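Local coordinates for protein nicotinamide-nucleotide adenylyltransferase NadR family / Ribosylnicotinamide kinase (PDB 6GYE) that probably phosphorylates nicotinamide riboside and joins the resulting mononucleotide to an adenylyl group to form NAD+, using a kinase part and an adenylyltransferase part, at residues V267-Y272 / E276-L281; I263-Y268 / P283-T288; Y35-A38 / G43-L46; G17-T22 / T28-Q33; N95-W100 / K133-A138. One frame throughout, in Å; residues are numbered along the deposited sequence. Where two conformers were deposited one is given.

Interaction 1: V267-Y272 / E276-L281; sequences VYAKLY and EDFEQL
A269 and F278 bring the two backbones closest, with their CA atoms 6.2 Å apart, at a point where the helical segments 267-272 and 276-281 run in roughly opposite senses. From this point F278 carries the contact. Its CG stands anti to the backbone N (chi1 -180°), which carries the phenyl ring across the gap to the partner helix. A269 meets the rim of that ring: CB lies close to the ring plane, and A269 CB is 3.7 Å from F278 CD1. The backbone of the same helical turn is just as near, K270 N standing 3.6 Å from F278 CD1. K270 then folds over one face. A bend at chi2 (64°) turns its aliphatic chain back across the ring, and K270 CD sits 3.8 Å from the F278 ring centroid, 17° off the normal, the geometry of a CH-pi contact. Beyond it, K270 NZ remains 6.1 Å from E279 OE2, too far for a salt bridge, and K270 also touches E326 on helix 320-333. The chemistry is therefore apolar and dispersive: a lysine methylene lies over one face of the buried ring and an alanine methyl at its edge, while the ammonium end of K270 can extend to the exposed side of the interface.

Interaction 2: I263-Y268 / P283-T288; sequences IVTRVY and PLFRKT
R266 lays its aliphatic chain over one face of the F285 ring. The CG atom is almost exactly above the middle, with R266 CG 3.7 Å from the F285 ring centroid and only 4° off the normal, a well-centred CH-pi contact. The root of the arginine packs against the far part of the ring: R266 CA is 3.4 Å from F285 CE1. T265 adds a looser methyl contact, its CG2 lying 4.2 Å from F285 CE1. Because R266 is extended from CG to NE, its guanidinium passes beyond the ring, nearly perpendicular to it at 87° between planes, and leaves F285 CB at its edge. Two carboxylates hold that charged end, through salt bridges from NH2 to E282 and from NH1 to E333. The F285 side chain also touches I236 of helix 229-247. Within segment 283-288, L284 O accepts both T288 N and T288 OG1 from opposite faces of its plane, the hydroxyl at 2.8 Å between T288 OG1 and L284 O. The pairing is that of a helical hairpin, helices 262-272 and 275-290, which in the chain follows strand 255-259 and precedes strand 296-300 of the P-loop kinase sheet; the second helix leads into D291, E292 and R293 of the nicotinamide riboside pocket.

Interaction 3: Y35-A38 / G43-L46; sequences YKCA and GVLL
V44 meets A38 and C37 just where the chain turns from helix 28-40 into strand 43-50; the A38 and V44 CA atoms are 5.8 Å apart. The strand enters at G43, which offers the helix no side chain and is tied through its backbone to N15 and G17 on the adjoining strand. V44 follows, its side chain leaving the strand toward the helix. CG1 takes the place anti to the backbone N (chi1 173°), and this leaves CG2 to do the touching. That one methyl settles on the helix backbone, with V44 CG2 3.5 Å from A38 CA and 3.6 Å from A38 N, and it brushes the alanine methyl at 3.9 Å between V44 CG2 and A38 CB. In the conformer given, C37 SG is 3.7 Å from V44 CG2, a doubtful contact because a second conformer was modelled. L45 packs instead on L11 and N111. L46 next reaches F74 and V82, and its carbonyl oxygen accepts from S83 OG. V44 thus packs the start of strand 43-50 against the C-terminal part of helix 28-40 within the beta-alpha-beta unit 15-21, 28-40, 43-50, with strand 43-50 lying between strands 15-21 and 80-86 in the parallel sheet and helix 28-40 packed on one face.

Interaction 4: G17-T22 / T28-Q33; sequences GIYFGT and TGHQQQ. With SO4 (sulfate ion), chain E.
Y19 points its ring from the strand to the helix because CG stands anti to the backbone N (chi1 -175°), and Q33 meets it with CG anti to its carbonyl carbon (chi1 -74°) and the chain extended beyond. The phenol donates to the amide oxygen, Y19 OH to Q33 OE1 being 2.7 Å, with the amide standing nearly perpendicular to the ring and the donor slightly tilted from the carbonyl plane. H30 CD2 lies 3.8 Å from the same Y19 OH, in the plane of the imidazole. H30 is the last residue of HTGH (27-30), a HIGH-type signature consistent with the adenylyltransferase fold, at the start of helix 28-40. A sulfate, probably from the crystallisation liquor, sits between this helix start and the end of strand 15-21. H30 NE2 donates to sulfate O1 over 2.7 Å, almost straight at 176°, while H30 ND1 is bound to H27 N, which fixes the rotation of the ring. T22 OG1 bonds sulfate O3 at 2.7 Å; T22 N also bonds O3, its short 2.5 Å length doubtful. R150 NH1 and F23 N also bond to the sulfate, as they might to a nucleotide phosphate.

Interaction 5: N95-W100 / K133-A138; sequences NGWDEW and KKRFPA
D98 and R135 form the one salt bridge between these segments, R135 NE donating a hydrogen bond to D98 OD1 over 2.8 Å with a bent N-H...O angle of 145°. The oxygen is approached from above the carboxylate plane, 42° out of it, and the two flat groups are turned 44° apart. With R135 NH2 3.5 Å from D98 OD1, the bridge is made through NE alone and is not bidentate. The other terminal nitrogen, NH1, is satisfied by E131, whose OE2 also takes K134 NZ; one carboxylate oxygen thus serves two cations. W97 supplies packing: its CB lies over one guanidinium face, 3.2 Å from R135 NH2, while its indole meets Y128 edge-to-face. Neighbouring polar groups on the helix find partners too, E99 OE2 with R103 and W100 NE1 with E87. The contact is a partly exposed ion-pair network pinning helix 95-110 to the loop between helix 126-133 and strand 142-147, on the periphery of the alpha/beta fold built around the five-stranded parallel sheet.

The five contacts fall into two clusters on opposite sides of the chain's centre. Interactions 1 and 2 are successive layers of one helical hairpin, centres 9 Å apart, and they touch: F278 CE1 is 3.7 Å from R266 O, and A269 CB is 3.8 Å from F285 CZ. Interaction 2 lies nearer the riboside, with the T265 side chain about 11 Å from it. Interactions 3 and 4 share helix 28-40, and their strands are paired, L45 N to G17 O at 2.8 Å. Interaction 5 is farther out, its centre 22 Å from that of interaction 4; nearest atoms come to about 4 Å without touching. Some 42 Å separates the centres of interactions 2 and 4, consistent with riboside and sulfate occupying separate parts of the chain.

Interaction 1: V267-Y272 / E276-L281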
# COMPACT_ATOMS: atom_id res chain seq x y z
N VAL A 267 -15.73 -15.62 -12.25
CA VAL A 267 -15.83 -16.81 -13.09
C VAL A 267 -17.05 -17.63 -12.70
O VAL A 267 -17.85 -18.03 -13.56
CB VAL A 267 -14.54 -17.63 -13.00
CG1 VAL A 267 -14.73 -18.96 -13.71
CG2 VAL A 267 -13.35 -16.85 -13.60
N TYR A 268 -17.25 -17.87 -11.39
CA TYR A 268 -18.43 -18.61 -10.96
C TYR A 268 -19.71 -17.89 -11.37
O TYR A 268 -20.64 -18.52 -11.90
CB TYR A 268 -18.41 -18.85 -9.46
CG TYR A 268 -17.42 -19.90 -9.03
CD1 TYR A 268 -17.49 -21.20 -9.54
CD2 TYR A 268 -16.41 -19.60 -8.12
CE1 TYR A 268 -16.58 -22.17 -9.16
CE2 TYR A 268 -15.50 -20.58 -7.71
CZ TYR A 268 -15.58 -21.85 -8.24
OH TYR A 268 -14.68 -22.82 -7.85
N ALA A 269 -19.76 -16.57 -11.16
CA ALA A 269 -20.96 -15.82 -11.53
C ALA A 269 -21.25 -15.96 -13.02
O ALA A 269 -22.41 -16.19 -13.41
CB ALA A 269 -20.80 -14.34 -11.16
N LYS A 270 -20.22 -15.85 -13.86
CA LYS A 270 -20.43 -15.96 -15.31
C LYS A 270 -20.97 -17.33 -15.68
O LYS A 270 -21.84 -17.45 -16.54
CB LYS A 270 -19.13 -15.66 -16.06
CG LYS A 270 -19.26 -15.61 -17.57
CD LYS A 270 -20.18 -14.47 -18.02
CE LYS A 270 -20.05 -14.17 -19.52
NZ LYS A 270 -18.99 -13.14 -19.80
N LEU A 271 -20.49 -18.38 -15.00
CA LEU A 271 -20.89 -19.74 -15.35
C LEU A 271 -22.27 -20.09 -14.83
O LEU A 271 -22.97 -20.89 -15.47
CB LEU A 271 -19.89 -20.75 -14.80
CG LEU A 271 -18.54 -20.76 -15.52
CD1 LEU A 271 -17.66 -21.86 -14.97
CD2 LEU A 271 -18.80 -20.97 -16.98
N TYR A 272 -22.68 -19.56 -13.68
CA TYR A 272 -23.88 -20.07 -13.03
C TYR A 272 -25.00 -19.06 -12.86
O TYR A 272 -26.14 -19.48 -12.63
CB TYR A 272 -23.52 -20.65 -11.65
CG TYR A 272 -22.53 -21.79 -11.74
CD1 TYR A 272 -22.90 -23.02 -12.27
CD2 TYR A 272 -21.22 -21.64 -11.30
CE1 TYR A 272 -22.00 -24.07 -12.36
CE2 TYR A 272 -20.31 -22.69 -11.39
CZ TYR A 272 -20.71 -23.89 -11.92
OH TYR A 272 -19.82 -24.94 -12.01
N GLU A 276 -28.83 -11.76 -16.89
CA GLU A 276 -29.29 -10.50 -16.32
C GLU A 276 -28.66 -10.25 -14.97
O GLU A 276 -28.21 -9.14 -14.67
CB GLU A 276 -30.81 -10.51 -16.17
CG GLU A 276 -31.55 -11.14 -17.33
CD GLU A 276 -31.58 -12.66 -17.21
OE1 GLU A 276 -30.96 -13.33 -18.07
OE2 GLU A 276 -32.21 -13.17 -16.25
N ASP A 277 -28.60 -11.29 -14.13
CA ASP A 277 -28.06 -11.13 -12.79
C ASP A 277 -26.57 -10.89 -12.83
O ASP A 277 -26.03 -10.10 -12.05
CB ASP A 277 -28.38 -12.35 -11.94
CG ASP A 277 -29.87 -12.53 -11.73
OD1 ASP A 277 -30.65 -11.58 -12.02
OD2 ASP A 277 -30.25 -13.63 -11.29
N PHE A 278 -25.88 -11.56 -13.75
CA PHE A 278 -24.46 -11.29 -13.92
C PHE A 278 -24.25 -9.84 -14.34
O PHE A 278 -23.46 -9.12 -13.72
CB PHE A 278 -23.85 -12.25 -14.95
CG PHE A 278 -22.39 -12.03 -15.17
CD1 PHE A 278 -21.46 -12.52 -14.27
CD2 PHE A 278 -21.94 -11.33 -16.28
CE1 PHE A 278 -20.11 -12.31 -14.46
CE2 PHE A 278 -20.59 -11.12 -16.48
CZ PHE A 278 -19.68 -11.61 -15.57
N GLU A 279 -24.97 -9.39 -15.36
CA GLU A 279 -24.80 -8.02 -15.83
C GLU A 279 -25.11 -7.02 -14.73
O GLU A 279 -24.52 -5.94 -14.69
CB GLU A 279 -25.65 -7.76 -17.07
CG GLU A 279 -24.98 -8.22 -18.36
CD GLU A 279 -23.58 -7.61 -18.54
OE1 GLU A 279 -23.44 -6.37 -18.41
OE2 GLU A 279 -22.62 -8.37 -18.81
N GLN A 280 -25.99 -7.38 -13.81
CA GLN A 280 -26.29 -6.47 -12.72
C GLN A 280 -25.15 -6.38 -11.71
O GLN A 280 -25.04 -5.38 -11.00
CB GLN A 280 -27.57 -6.88 -12.02
CG GLN A 280 -28.19 -5.74 -11.28
CD GLN A 280 -29.30 -6.19 -10.39
OE1 GLN A 280 -30.27 -6.82 -10.84
NE2 GLN A 280 -29.15 -5.93 -9.09
N LEU A 281 -24.32 -7.42 -11.61
CA LEU A 281 -23.16 -7.38 -10.71
C LEU A 281 -21.92 -6.78 -11.36
O LEU A 281 -20.96 -6.48 -10.64
CB LEU A 281 -22.82 -8.78 -10.20
CG LEU A 281 -23.86 -9.39 -9.27
CD1 LEU A 281 -23.50 -10.81 -8.89
CD2 LEU A 281 -23.97 -8.51 -8.05

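Interaction 2: I263-Y268 / P283-T288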
# COMPACT_ATOMS: atom_id res chain seq x y z
N ILE A 263 -11.97 -11.90 -9.30
CA ILE A 263 -11.96 -12.57 -10.60
C ILE A 263 -12.46 -14.00 -10.46
O ILE A 263 -13.26 -14.48 -11.27
CB ILE A 263 -10.55 -12.52 -11.22
CG1 ILE A 263 -10.21 -11.08 -11.60
CG2 ILE A 263 -10.47 -13.42 -12.45
CD1 ILE A 263 -8.96 -10.94 -12.35
N VAL A 264 -11.98 -14.72 -9.45
CA VAL A 264 -12.47 -16.07 -9.20
C VAL A 264 -13.98 -16.07 -9.01
O VAL A 264 -14.70 -16.86 -9.62
CB VAL A 264 -11.74 -16.69 -7.99
CG1 VAL A 264 -12.43 -17.98 -7.54
CG2 VAL A 264 -10.29 -16.96 -8.36
N THR A 265 -14.49 -15.17 -8.16
CA THR A 265 -15.94 -15.09 -7.99
C THR A 265 -16.63 -14.72 -9.29
O THR A 265 -17.73 -15.20 -9.56
CB THR A 265 -16.30 -14.06 -6.92
OG1 THR A 265 -15.62 -14.40 -5.71
CG2 THR A 265 -17.85 -14.05 -6.64
N ARG A 266 -15.98 -13.89 -10.12
CA ARG A 266 -16.58 -13.50 -11.39
C ARG A 266 -16.65 -14.67 -12.36
O ARG A 266 -17.53 -14.71 -13.22
CB ARG A 266 -15.79 -12.34 -12.01
CG ARG A 266 -16.50 -11.66 -13.17
CD ARG A 266 -15.71 -10.45 -13.70
NE ARG A 266 -16.38 -9.79 -14.83
CZ ARG A 266 -16.09 -10.01 -16.11
NH1 ARG A 266 -15.15 -10.88 -16.43
NH2 ARG A 266 -16.74 -9.36 -17.07
N VAL A 267 -15.73 -15.62 -12.25
CA VAL A 267 -15.83 -16.81 -13.09
C VAL A 267 -17.05 -17.63 -12.70
O VAL A 267 -17.85 -18.03 -13.56
CB VAL A 267 -14.54 -17.63 -13.00
CG1 VAL A 267 -14.73 -18.96 -13.71
CG2 VAL A 267 -13.35 -16.85 -13.60
N TYR A 268 -17.25 -17.87 -11.39
CA TYR A 268 -18.43 -18.61 -10.96
C TYR A 268 -19.71 -17.89 -11.37
O TYR A 268 -20.64 -18.52 -11.90
CB TYR A 268 -18.41 -18.85 -9.46
CG TYR A 268 -17.42 -19.90 -9.03
CD1 TYR A 268 -17.49 -21.20 -9.54
CD2 TYR A 268 -16.41 -19.60 -8.12
CE1 TYR A 268 -16.58 -22.17 -9.16
CE2 TYR A 268 -15.50 -20.58 -7.71
CZ TYR A 268 -15.58 -21.85 -8.24
OH TYR A 268 -14.68 -22.82 -7.85
N PRO A 283 -20.86 -3.83 -12.50
CA PRO A 283 -20.22 -2.64 -11.90
C PRO A 283 -19.46 -2.95 -10.61
O PRO A 283 -18.34 -2.47 -10.44
CB PRO A 283 -21.40 -1.69 -11.66
CG PRO A 283 -22.40 -2.09 -12.68
CD PRO A 283 -22.29 -3.58 -12.76
N LEU A 284 -20.04 -3.74 -9.71
CA LEU A 284 -19.33 -4.08 -8.48
C LEU A 284 -18.10 -4.94 -8.77
O LEU A 284 -17.06 -4.79 -8.11
CB LEU A 284 -20.27 -4.78 -7.50
CG LEU A 284 -19.64 -5.29 -6.21
CD1 LEU A 284 -19.01 -4.17 -5.38
CD2 LEU A 284 -20.64 -6.08 -5.39
N PHE A 285 -18.18 -5.85 -9.75
CA PHE A 285 -16.99 -6.60 -10.14
C PHE A 285 -15.89 -5.66 -10.61
O PHE A 285 -14.75 -5.75 -10.14
CB PHE A 285 -17.31 -7.61 -11.25
CG PHE A 285 -17.87 -8.92 -10.77
CD1 PHE A 285 -17.14 -9.71 -9.89
CD2 PHE A 285 -19.09 -9.37 -11.22
CE1 PHE A 285 -17.65 -10.92 -9.46
CE2 PHE A 285 -19.60 -10.57 -10.80
CZ PHE A 285 -18.88 -11.35 -9.91
N ARG A 286 -16.22 -4.76 -11.54
CA ARG A 286 -15.22 -3.87 -12.13
C ARG A 286 -14.58 -2.98 -11.08
O ARG A 286 -13.35 -2.86 -11.01
CB ARG A 286 -15.85 -3.02 -13.24
CG ARG A 286 -16.43 -3.82 -14.42
CD ARG A 286 -16.61 -2.97 -15.68
NE ARG A 286 -17.43 -1.78 -15.46
CZ ARG A 286 -18.75 -1.76 -15.55
NH1 ARG A 286 -19.41 -2.87 -15.85
NH2 ARG A 286 -19.41 -0.64 -15.32
N LYS A 287 -15.40 -2.34 -10.25
CA LYS A 287 -14.88 -1.56 -9.13
C LYS A 287 -13.92 -2.39 -8.28
O LYS A 287 -12.77 -2.00 -8.06
CB LYS A 287 -16.06 -1.04 -8.29
CG LYS A 287 -15.82 0.18 -7.43
CD LYS A 287 -15.22 -0.20 -6.08
CE LYS A 287 -14.80 1.03 -5.28
NZ LYS A 287 -14.16 0.69 -3.96
N THR A 288 -14.34 -3.58 -7.86
CA THR A 288 -13.51 -4.36 -6.95
C THR A 288 -12.24 -4.86 -7.62
O THR A 288 -11.15 -4.79 -7.03
CB THR A 288 -14.31 -5.52 -6.38
OG1 THR A 288 -15.51 -5.00 -5.76
CG2 THR A 288 -13.46 -6.29 -5.35

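Interaction 3: Y35-A38 / G43-L46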
# COMPACT_ATOMS: atom_id res chain seq x y z
N TYR A 35 11.04 13.25 16.43
CA TYR A 35 10.87 13.20 17.88
C TYR A 35 11.99 13.92 18.63
O TYR A 35 11.74 14.46 19.71
CB TYR A 35 10.71 11.75 18.34
CG TYR A 35 9.36 11.20 17.92
CD1 TYR A 35 8.19 11.94 18.16
CD2 TYR A 35 9.24 10.00 17.24
CE1 TYR A 35 6.95 11.47 17.77
CE2 TYR A 35 8.01 9.53 16.84
CZ TYR A 35 6.86 10.27 17.11
OH TYR A 35 5.65 9.81 16.71
N LYS A 36 13.22 13.95 18.08
CA LYS A 36 14.25 14.79 18.70
C LYS A 36 13.88 16.25 18.57
O LYS A 36 13.99 17.02 19.53
CB LYS A 36 15.63 14.54 18.08
CG LYS A 36 16.24 13.21 18.46
CD LYS A 36 17.69 13.08 18.03
CE LYS A 36 18.20 11.69 18.35
NZ LYS A 36 19.63 11.58 18.11
N CYS A 37 13.42 16.64 17.38
CA CYS A 37 12.97 18.01 17.14
C CYS A 37 11.81 18.39 18.07
O CYS A 37 11.76 19.51 18.58
CB CYS A 37 12.59 18.14 15.67
SG CYS A 37 12.12 19.76 15.14
N ALA A 38 10.88 17.45 18.30
CA ALA A 38 9.76 17.73 19.18
C ALA A 38 10.17 17.78 20.65
O ALA A 38 9.47 18.40 21.45
CB ALA A 38 8.65 16.69 18.99
N GLY A 43 6.64 22.99 19.91
CA GLY A 43 5.87 22.29 18.91
C GLY A 43 6.61 22.22 17.59
O GLY A 43 7.56 22.98 17.35
N VAL A 44 6.19 21.29 16.75
CA VAL A 44 6.83 21.03 15.46
C VAL A 44 5.77 21.08 14.37
O VAL A 44 4.70 20.47 14.51
CB VAL A 44 7.54 19.67 15.44
CG1 VAL A 44 8.06 19.35 14.04
CG2 VAL A 44 8.68 19.64 16.44
N LEU A 45 6.07 21.80 13.29
CA LEU A 45 5.27 21.78 12.08
C LEU A 45 6.00 20.92 11.04
O LEU A 45 7.12 21.26 10.63
CB LEU A 45 5.05 23.19 11.55
CG LEU A 45 4.14 23.34 10.34
CD1 LEU A 45 2.75 22.82 10.65
CD2 LEU A 45 4.06 24.78 9.89
N LEU A 46 5.38 19.81 10.63
CA LEU A 46 5.92 18.99 9.55
C LEU A 46 5.42 19.53 8.22
O LEU A 46 4.22 19.73 8.05
CB LEU A 46 5.50 17.53 9.68
CG LEU A 46 5.92 16.77 10.94
CD1 LEU A 46 5.53 15.28 10.82
CD2 LEU A 46 7.41 16.97 11.22

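Interaction 4: G17-T22 / T28-Q33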
# COMPACT_ATOMS: atom_id res chain seq x y z
N GLY A 17 9.58 24.31 15.74
CA GLY A 17 10.48 23.72 14.76
C GLY A 17 9.73 23.37 13.49
O GLY A 17 8.60 22.89 13.54
N ILE A 18 10.37 23.61 12.35
CA ILE A 18 9.80 23.33 11.04
C ILE A 18 10.64 22.23 10.42
O ILE A 18 11.85 22.41 10.20
CB ILE A 18 9.75 24.58 10.14
CG1 ILE A 18 8.63 25.56 10.50
CG2 ILE A 18 9.44 24.17 8.72
CD1 ILE A 18 8.40 25.88 11.93
N TYR A 19 10.01 21.10 10.12
CA TYR A 19 10.71 19.93 9.59
C TYR A 19 10.11 19.60 8.23
O TYR A 19 8.89 19.47 8.11
CB TYR A 19 10.60 18.73 10.54
CG TYR A 19 11.40 17.52 10.13
CD1 TYR A 19 10.89 16.59 9.24
CD2 TYR A 19 12.66 17.31 10.65
CE1 TYR A 19 11.64 15.49 8.86
CE2 TYR A 19 13.40 16.23 10.28
CZ TYR A 19 12.90 15.32 9.38
OH TYR A 19 13.67 14.22 9.03
N PHE A 20 10.97 19.50 7.22
CA PHE A 20 10.59 19.31 5.83
C PHE A 20 10.80 17.88 5.38
O PHE A 20 11.70 17.19 5.87
CB PHE A 20 11.41 20.19 4.89
CG PHE A 20 11.18 21.65 5.04
CD1 PHE A 20 10.18 22.26 4.32
CD2 PHE A 20 11.99 22.41 5.85
CE1 PHE A 20 9.99 23.63 4.41
CE2 PHE A 20 11.80 23.79 5.95
CZ PHE A 20 10.80 24.39 5.23
N GLY A 21 10.01 17.46 4.40
CA GLY A 21 10.27 16.22 3.70
C GLY A 21 9.29 16.04 2.57
O GLY A 21 8.26 16.71 2.51
N THR A 22 9.63 15.11 1.67
CA THR A 22 8.65 14.60 0.71
C THR A 22 7.88 13.39 1.25
O THR A 22 6.69 13.21 0.94
CB THR A 22 9.31 14.26 -0.63
OG1 THR A 22 10.47 13.47 -0.40
CG2 THR A 22 9.73 15.52 -1.37
N THR A 28 11.65 5.34 9.64
CA THR A 28 12.08 5.57 11.01
C THR A 28 13.21 6.60 11.09
O THR A 28 13.36 7.23 12.14
CB THR A 28 12.50 4.26 11.70
OG1 THR A 28 13.44 3.59 10.91
CG2 THR A 28 11.33 3.33 11.86
N GLY A 29 13.99 6.78 10.02
CA GLY A 29 14.97 7.86 10.01
C GLY A 29 14.32 9.22 10.19
O GLY A 29 14.76 10.02 11.03
N HIS A 30 13.27 9.51 9.41
CA HIS A 30 12.46 10.70 9.65
C HIS A 30 11.98 10.75 11.09
O HIS A 30 12.08 11.79 11.77
CB HIS A 30 11.23 10.72 8.73
CG HIS A 30 11.55 10.83 7.27
ND1 HIS A 30 11.18 9.87 6.36
CD2 HIS A 30 12.13 11.82 6.55
CE1 HIS A 30 11.56 10.24 5.15
NE2 HIS A 30 12.14 11.43 5.24
N GLN A 31 11.42 9.64 11.57
CA GLN A 31 10.70 9.67 12.83
C GLN A 31 11.64 9.95 13.99
O GLN A 31 11.27 10.67 14.92
CB GLN A 31 9.94 8.36 13.01
CG GLN A 31 8.82 8.26 12.00
CD GLN A 31 8.29 6.84 11.77
OE1 GLN A 31 7.57 6.60 10.81
NE2 GLN A 31 8.66 5.91 12.64
N GLN A 32 12.85 9.39 13.95
CA GLN A 32 13.81 9.67 15.01
C GLN A 32 14.19 11.14 15.02
O GLN A 32 14.35 11.73 16.09
CB GLN A 32 15.04 8.77 14.85
CG GLN A 32 14.74 7.35 15.33
CD GLN A 32 15.33 6.27 14.44
OE1 GLN A 32 16.40 6.44 13.87
NE2 GLN A 32 14.60 5.17 14.27
N GLN A 33 14.33 11.75 13.84
CA GLN A 33 14.66 13.18 13.81
C GLN A 33 13.50 14.01 14.31
O GLN A 33 13.70 14.97 15.07
CB GLN A 33 15.06 13.62 12.40
CG GLN A 33 16.45 13.14 11.98
CD GLN A 33 16.98 13.89 10.78
OE1 GLN A 33 16.22 14.43 9.97
NE2 GLN A 33 18.31 13.93 10.65
S SO4 E . 12.61 12.78 1.85
O1 SO4 E . 13.25 12.76 3.16
O2 SO4 E . 11.70 11.64 1.69
O3 SO4 E . 11.90 14.05 1.78
O4 SO4 E . 13.59 12.69 0.77

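Interaction 5: N95-W100 / K133-A138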
# COMPACT_ATOMS: atom_id res chain seq x y z
N ASN A 95 12.59 33.83 -9.23
CA ASN A 95 11.32 34.35 -8.74
C ASN A 95 10.42 33.26 -8.18
O ASN A 95 9.40 33.58 -7.55
CB ASN A 95 10.57 35.15 -9.81
CG ASN A 95 10.92 36.62 -9.78
OD1 ASN A 95 11.92 37.05 -10.35
ND2 ASN A 95 10.09 37.40 -9.10
N GLY A 96 10.77 31.99 -8.38
CA GLY A 96 10.06 30.97 -7.64
C GLY A 96 10.45 30.95 -6.18
O GLY A 96 9.65 30.50 -5.35
N TRP A 97 11.64 31.45 -5.84
CA TRP A 97 12.09 31.43 -4.45
C TRP A 97 11.26 32.38 -3.60
O TRP A 97 10.95 32.07 -2.45
CB TRP A 97 13.58 31.76 -4.34
CG TRP A 97 14.51 30.63 -4.68
CD1 TRP A 97 15.41 30.57 -5.71
CD2 TRP A 97 14.63 29.39 -3.96
NE1 TRP A 97 16.08 29.37 -5.67
CE2 TRP A 97 15.62 28.63 -4.61
CE3 TRP A 97 14.00 28.85 -2.84
CZ2 TRP A 97 15.99 27.36 -4.18
CZ3 TRP A 97 14.36 27.60 -2.40
CH2 TRP A 97 15.35 26.86 -3.07
N ASP A 98 10.92 33.55 -4.15
CA ASP A 98 10.09 34.50 -3.42
C ASP A 98 8.72 33.91 -3.16
O ASP A 98 8.27 33.81 -2.02
CB ASP A 98 9.97 35.80 -4.22
CG ASP A 98 11.26 36.56 -4.29
OD1 ASP A 98 11.98 36.59 -3.27
OD2 ASP A 98 11.56 37.13 -5.37
N GLU A 99 8.05 33.48 -4.24
CA GLU A 99 6.74 32.86 -4.11
C GLU A 99 6.79 31.61 -3.24
O GLU A 99 5.88 31.37 -2.43
CB GLU A 99 6.20 32.53 -5.51
CG GLU A 99 4.91 31.73 -5.52
CD GLU A 99 3.68 32.56 -5.24
OE1 GLU A 99 3.81 33.81 -5.22
OE2 GLU A 99 2.60 31.97 -5.05
N TRP A 100 7.83 30.80 -3.38
CA TRP A 100 7.97 29.61 -2.54
C TRP A 100 7.97 30.00 -1.06
O TRP A 100 7.21 29.45 -0.26
CB TRP A 100 9.23 28.84 -2.92
CG TRP A 100 9.49 27.61 -2.11
CD1 TRP A 100 9.01 26.35 -2.35
CD2 TRP A 100 10.30 27.52 -0.94
NE1 TRP A 100 9.46 25.49 -1.38
CE2 TRP A 100 10.26 26.18 -0.50
CE3 TRP A 100 11.06 28.44 -0.21
CZ2 TRP A 100 10.94 25.74 0.62
CZ3 TRP A 100 11.74 28.01 0.91
CH2 TRP A 100 11.68 26.67 1.31
N LYS A 133 17.32 32.21 4.33
CA LYS A 133 17.86 33.24 5.22
C LYS A 133 17.68 34.65 4.66
O LYS A 133 17.61 35.62 5.43
CB LYS A 133 19.34 32.98 5.51
CG LYS A 133 19.59 32.12 6.74
CD LYS A 133 20.89 31.33 6.65
CE LYS A 133 22.08 32.22 6.48
NZ LYS A 133 23.33 31.43 6.28
N LYS A 134 17.65 34.81 3.33
CA LYS A 134 17.43 36.12 2.73
C LYS A 134 15.97 36.59 2.80
O LYS A 134 15.71 37.77 2.54
CB LYS A 134 17.89 36.13 1.28
CG LYS A 134 19.36 35.81 1.07
CD LYS A 134 19.74 35.91 -0.41
CE LYS A 134 18.85 35.02 -1.26
NZ LYS A 134 19.15 35.14 -2.71
N ARG A 135 15.02 35.72 3.14
CA ARG A 135 13.61 36.03 2.97
C ARG A 135 12.81 35.92 4.26
O ARG A 135 11.59 35.72 4.22
CB ARG A 135 12.99 35.13 1.90
CG ARG A 135 13.50 35.42 0.48
CD ARG A 135 13.07 34.31 -0.47
NE ARG A 135 13.42 34.60 -1.86
CZ ARG A 135 14.63 34.40 -2.39
NH1 ARG A 135 15.62 33.93 -1.64
NH2 ARG A 135 14.84 34.67 -3.67
N PHE A 136 13.46 36.07 5.42
CA PHE A 136 12.72 36.14 6.67
C PHE A 136 11.83 37.38 6.67
O PHE A 136 12.33 38.50 6.48
CB PHE A 136 13.68 36.19 7.86
CG PHE A 136 14.47 34.94 8.06
CD1 PHE A 136 14.00 33.72 7.59
CD2 PHE A 136 15.67 34.97 8.74
CE1 PHE A 136 14.72 32.57 7.78
CE2 PHE A 136 16.40 33.82 8.94
CZ PHE A 136 15.93 32.62 8.46
N PRO A 137 10.52 37.24 6.90
CA PRO A 137 9.64 38.40 6.92
C PRO A 137 9.66 39.12 8.25
O PRO A 137 10.05 38.58 9.29
CB PRO A 137 8.26 37.81 6.64
CG PRO A 137 8.36 36.34 6.96
CD PRO A 137 9.81 36.00 7.26
N ALA A 138 9.25 40.39 8.20
CA ALA A 138 9.13 41.23 9.39
C ALA A 138 7.73 41.05 9.96
O ALA A 138 6.84 41.89 9.82
CB ALA A 138 9.41 42.69 9.05